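Long-range contact in methylmalonyl-CoA carboxyltransferase 12S subunit (Propionibacterium freudenreichii, PDB 1ON3), which transfers the carboxyl group of methylmalonyl-CoA to the biotin of the 1.3S subunit, as the hexameric core of transcarboxylase: residues M75-T87 with V106-V119. Residues are numbered along the deposited sequence; the frame is centred on the assembly and turned at random.
With MCA (methylmalonyl-coenzyme A), chain T.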
# COMPACT_ATOMS: atom_id res chain seq x y z
N MET E 75 9.85 -49.12 11.32
CA MET E 75 8.81 -48.31 10.71
C MET E 75 8.42 -48.83 9.34
O MET E 75 7.30 -48.59 8.87
CB MET E 75 9.26 -46.85 10.63
CG MET E 75 9.41 -46.19 11.99
SD MET E 75 7.94 -46.30 13.04
CE MET E 75 6.69 -45.50 11.97
N ASP E 76 9.32 -49.58 8.70
CA ASP E 76 9.06 -50.13 7.38
C ASP E 76 7.94 -51.15 7.38
O ASP E 76 7.25 -51.33 6.37
CB ASP E 76 10.33 -50.75 6.79
CG ASP E 76 10.93 -51.83 7.69
OD1 ASP E 76 11.79 -52.59 7.19
OD2 ASP E 76 10.57 -51.92 8.89
N LYS E 77 7.75 -51.82 8.51
CA LYS E 77 6.71 -52.83 8.63
C LYS E 77 5.51 -52.33 9.44
O LYS E 77 4.44 -52.94 9.43
CB LYS E 77 7.29 -54.08 9.30
CG LYS E 77 7.93 -53.81 10.67
CD LYS E 77 6.88 -53.44 11.74
CE LYS E 77 7.50 -52.93 13.03
NZ LYS E 77 6.45 -52.41 13.97
N ALA E 78 5.69 -51.21 10.15
CA ALA E 78 4.62 -50.69 10.98
C ALA E 78 3.40 -50.17 10.22
O ALA E 78 3.52 -49.53 9.17
CB ALA E 78 5.16 -49.59 11.89
N VAL E 79 2.23 -50.49 10.76
CA VAL E 79 0.94 -50.05 10.21
C VAL E 79 0.52 -48.97 11.21
O VAL E 79 0.26 -49.27 12.38
CB VAL E 79 -0.11 -51.19 10.22
CG1 VAL E 79 -1.48 -50.63 9.86
CG2 VAL E 79 0.29 -52.27 9.21
N VAL E 80 0.47 -47.73 10.75
CA VAL E 80 0.14 -46.60 11.62
C VAL E 80 -0.98 -45.77 11.00
O VAL E 80 -0.72 -44.76 10.34
CB VAL E 80 1.40 -45.71 11.80
CG1 VAL E 80 1.23 -44.73 12.93
CG2 VAL E 80 2.62 -46.59 12.03
N PRO E 81 -2.24 -46.18 11.21
CA PRO E 81 -3.42 -45.49 10.67
C PRO E 81 -3.40 -43.95 10.81
O PRO E 81 -3.27 -43.43 11.92
CB PRO E 81 -4.58 -46.11 11.45
CG PRO E 81 -4.09 -47.52 11.72
CD PRO E 81 -2.64 -47.29 12.11
N ALA E 82 -3.53 -43.26 9.68
CA ALA E 82 -3.55 -41.79 9.63
C ALA E 82 -2.29 -41.16 10.23
O ALA E 82 -2.23 -39.94 10.45
CB ALA E 82 -4.79 -41.26 10.36
N ASP E 83 -1.28 -42.00 10.43
CA ASP E 83 -0.02 -41.65 11.08
C ASP E 83 -0.27 -41.08 12.48
O ASP E 83 0.52 -40.30 13.01
CB ASP E 83 0.86 -40.67 10.30
CG ASP E 83 2.32 -40.87 10.65
OD1 ASP E 83 3.15 -39.94 10.60
OD2 ASP E 83 2.64 -42.03 10.99
N GLY E 84 -1.38 -41.50 13.08
CA GLY E 84 -1.69 -41.07 14.43
C GLY E 84 -2.39 -39.74 14.64
O GLY E 84 -2.48 -39.30 15.77
N VAL E 85 -2.85 -39.08 13.57
CA VAL E 85 -3.58 -37.82 13.76
C VAL E 85 -4.73 -37.71 12.76
O VAL E 85 -4.60 -38.08 11.59
CB VAL E 85 -2.65 -36.58 13.62
CG1 VAL E 85 -2.32 -36.32 12.15
CG2 VAL E 85 -3.33 -35.35 14.26
N VAL E 86 -5.88 -37.25 13.24
CA VAL E 86 -7.07 -37.09 12.40
C VAL E 86 -7.19 -35.59 12.15
O VAL E 86 -7.33 -34.82 13.10
CB VAL E 86 -8.33 -37.62 13.10
CG1 VAL E 86 -9.53 -37.55 12.14
CG2 VAL E 86 -8.10 -39.06 13.55
N THR E 87 -7.14 -35.20 10.88
CA THR E 87 -7.18 -33.80 10.49
C THR E 87 -8.25 -33.48 9.45
O THR E 87 -8.56 -34.29 8.57
CB THR E 87 -5.83 -33.37 9.91
OG1 THR E 87 -5.55 -34.17 8.76
CG2 THR E 87 -4.70 -33.56 10.94
N VAL E 106 -2.48 -45.15 18.59
CA VAL E 106 -1.55 -45.46 17.51
C VAL E 106 -0.13 -45.03 17.91
O VAL E 106 0.21 -43.84 17.88
CB VAL E 106 -2.00 -44.76 16.21
CG1 VAL E 106 -0.94 -44.89 15.15
CG2 VAL E 106 -3.32 -45.38 15.74
N MET E 107 0.68 -46.00 18.30
CA MET E 107 2.06 -45.73 18.72
C MET E 107 2.12 -44.61 19.76
O MET E 107 2.96 -43.70 19.69
CB MET E 107 2.92 -45.39 17.50
CG MET E 107 3.25 -46.58 16.59
SD MET E 107 4.52 -46.21 15.32
CE MET E 107 6.06 -46.23 16.28
N GLY E 108 1.24 -44.68 20.75
CA GLY E 108 1.22 -43.67 21.80
C GLY E 108 1.02 -42.25 21.30
O GLY E 108 1.44 -41.29 21.96
N GLY E 109 0.36 -42.11 20.16
CA GLY E 109 0.15 -40.78 19.61
C GLY E 109 1.45 -40.06 19.29
O GLY E 109 1.43 -38.86 19.00
N SER E 110 2.57 -40.78 19.35
CA SER E 110 3.88 -40.20 19.06
C SER E 110 3.83 -39.47 17.73
O SER E 110 3.24 -39.96 16.76
CB SER E 110 4.96 -41.27 19.01
OG SER E 110 4.66 -42.25 18.02
N ALA E 111 4.46 -38.30 17.68
CA ALA E 111 4.45 -37.45 16.51
C ALA E 111 5.36 -37.86 15.37
O ALA E 111 6.53 -37.51 15.34
CB ALA E 111 4.77 -36.03 16.93
N GLY E 112 4.80 -38.61 14.42
CA GLY E 112 5.58 -39.01 13.27
C GLY E 112 5.83 -37.78 12.40
O GLY E 112 5.15 -36.77 12.52
N GLU E 113 6.82 -37.87 11.53
CA GLU E 113 7.13 -36.78 10.62
C GLU E 113 5.90 -36.47 9.75
O GLU E 113 5.54 -35.31 9.56
CB GLU E 113 8.34 -37.19 9.77
CG GLU E 113 8.39 -36.63 8.38
CD GLU E 113 9.48 -37.30 7.54
OE1 GLU E 113 10.61 -36.76 7.48
OE2 GLU E 113 9.21 -38.38 6.97
N THR E 114 5.26 -37.51 9.24
CA THR E 114 4.09 -37.31 8.40
C THR E 114 2.91 -36.79 9.21
O THR E 114 2.13 -35.99 8.70
CB THR E 114 3.69 -38.61 7.66
OG1 THR E 114 4.68 -38.92 6.67
CG2 THR E 114 2.34 -38.46 6.98
N GLN E 115 2.79 -37.25 10.46
CA GLN E 115 1.73 -36.77 11.34
C GLN E 115 1.86 -35.25 11.49
O GLN E 115 0.88 -34.51 11.36
CB GLN E 115 1.83 -37.41 12.73
CG GLN E 115 0.64 -37.08 13.64
CD GLN E 115 0.90 -37.37 15.10
OE1 GLN E 115 1.14 -36.45 15.91
NE2 GLN E 115 0.86 -38.64 15.46
N SER E 116 3.08 -34.79 11.74
CA SER E 116 3.30 -33.35 11.89
C SER E 116 3.07 -32.60 10.59
O SER E 116 2.62 -31.45 10.61
CB SER E 116 4.71 -33.07 12.41
OG SER E 116 4.83 -33.43 13.78
N THR E 117 3.38 -33.22 9.47
CA THR E 117 3.16 -32.57 8.18
C THR E 117 1.65 -32.40 7.96
O THR E 117 1.22 -31.36 7.46
CB THR E 117 3.77 -33.38 7.04
OG1 THR E 117 5.19 -33.40 7.20
CG2 THR E 117 3.43 -32.76 5.69
N LYS E 118 0.87 -33.40 8.35
CA LYS E 118 -0.59 -33.36 8.21
C LYS E 118 -1.16 -32.20 9.03
O LYS E 118 -2.05 -31.45 8.59
CB LYS E 118 -1.22 -34.68 8.71
CG LYS E 118 -1.18 -35.84 7.70
CD LYS E 118 -1.88 -37.10 8.24
CE LYS E 118 -3.35 -36.87 8.50
NZ LYS E 118 -4.04 -38.13 8.93
N VAL E 119 -0.66 -32.06 10.25
CA VAL E 119 -1.12 -30.98 11.12
C VAL E 119 -0.77 -29.61 10.52
O VAL E 119 -1.60 -28.70 10.50
CB VAL E 119 -0.51 -31.11 12.53
CG1 VAL E 119 -0.83 -29.86 13.35
CG2 VAL E 119 -1.09 -32.34 13.23
C8 MCA T . 5.15 -43.38 23.66
N9 MCA T . 5.34 -44.42 22.74
C4 MCA T . 6.28 -43.92 21.86
C5 MCA T . 6.59 -42.62 22.32
N7 MCA T . 5.86 -42.30 23.46
N3 MCA T . 6.83 -44.54 20.74
C2 MCA T . 7.75 -43.74 20.09
N1 MCA T . 8.12 -42.47 20.45
C6 MCA T . 7.55 -41.86 21.57
N6 MCA T . 7.94 -40.62 21.87
C1' MCA T . 4.78 -45.65 22.63
C2' MCA T . 5.28 -46.53 23.78
O2' MCA T . 6.50 -47.13 23.47
C3' MCA T . 4.10 -47.46 23.97
O3' MCA T . 4.25 -48.58 23.11
C4' MCA T . 2.85 -46.63 23.64
O4' MCA T . 3.36 -45.55 22.78
C5' MCA T . 2.11 -45.90 24.83
O5' MCA T . 2.72 -46.13 25.84
P1 MCA T . 2.82 -46.55 27.16
O11 MCA T . 4.09 -46.56 27.66
O12 MCA T . 2.22 -47.72 26.91
O6 MCA T . 2.06 -45.58 28.23
P2 MCA T . 1.59 -44.77 29.18
O21 MCA T . 2.05 -45.72 30.08
O22 MCA T . 0.29 -44.23 29.10
O7 MCA T . 2.66 -43.58 29.22
CPB MCA T . 2.93 -42.87 28.29
CPA MCA T . 3.97 -41.77 28.23
CP7 MCA T . 5.16 -42.72 27.95
CP9 MCA T . 3.97 -40.87 29.49
CP8 MCA T . 3.63 -40.87 27.02
OP3 MCA T . 5.04 -43.39 26.91
CP6 MCA T . 6.48 -42.22 27.78
OP2 MCA T . 6.96 -41.49 28.72
NP2 MCA T . 7.23 -42.52 26.55
CP5 MCA T . 8.15 -41.50 26.17
CP4 MCA T . 8.41 -40.09 26.21
CP3 MCA T . 9.48 -39.39 25.51
OP1 MCA T . 10.63 -40.03 25.83
NP1 MCA T . 9.58 -38.24 24.61
CP2 MCA T . 10.94 -38.01 24.20
CP1 MCA T . 10.90 -36.96 23.18
P3 MCA T . 3.56 -50.05 22.80
O31 MCA T . 4.06 -50.51 24.14
O32 MCA T . 4.32 -50.67 21.67
O33 MCA T . 2.06 -50.17 22.72
S MCA T . 12.24 -36.53 22.58
CS1 MCA T . 11.24 -35.52 21.77
OS1 MCA T . 9.99 -35.33 21.76
CS2 MCA T . 11.73 -34.21 21.90
CS3 MCA T . 12.02 -33.57 20.77
CS4 MCA T . 11.95 -33.18 23.04
OS4 MCA T . 12.79 -32.28 22.95
OS5 MCA T . 11.25 -33.35 24.03
O HOH W 1 5.92 -40.54 9.98
O HOH W 2 -6.73 -37.48 8.88
O HOH W 3 -4.08 -32.70 6.74
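Lys118 reaches from the helix across to the backbone of 82-87. Its chain bends at chi3 (63°), which turns the ammonium toward two carbonyls. NZ meets Val85 O at 2.7 Å, nearly in line with the C=O bond. It also bonds Ala82 O at 3.0 Å, from a position tilted out of the carbonyl plane. Gly63 O and a water shared with Thr87 N take further bonds from NZ. With an alanine here, the Ala82 and Val85 carbonyls would probably lose their shared donor, and a gap would be likely to open beside Thr87. One turn back, Gln115 is extended beyond CG and crosses Val85 at a slant, with Gln115 CG 3.3 Å from Val85 CB. Asp83 O lies in the plane of the Gln115 amide, and NE2 gives it a fairly straight bond (3.0 Å) on a lone pair. OE1 is held by Gln102. Asp83 has CG anti to its backbone N (chi1 -152°), and its carboxylate faces the start of the helix. OD1 takes a weak, bent bond from Gln115 N at 2.7 Å and a water bridges it to Thr114 N. OD2 forms a salt bridge with Arg143. The side chains of Val85 and Val119 cross at about a right angle, touching through their CG2 methyls. At the other end, Met75 SD lies 3.7 Å from Met107 CE, tip to tip, and Val80 CG2 packs on Met107 SD. Next to this cluster, Met107, Gly108 and Ser110 line the methylmalonyl-CoA pocket, and Ser110 CB lies against the adenine. The turn at 80-84 leads into strand 85-92, which pairs antiparallel with 95-102. Helix 113-129 starts after Gly112 and packs nearly parallel to 85-87, with helix 147-164 and strand 133-139 also touching Val119.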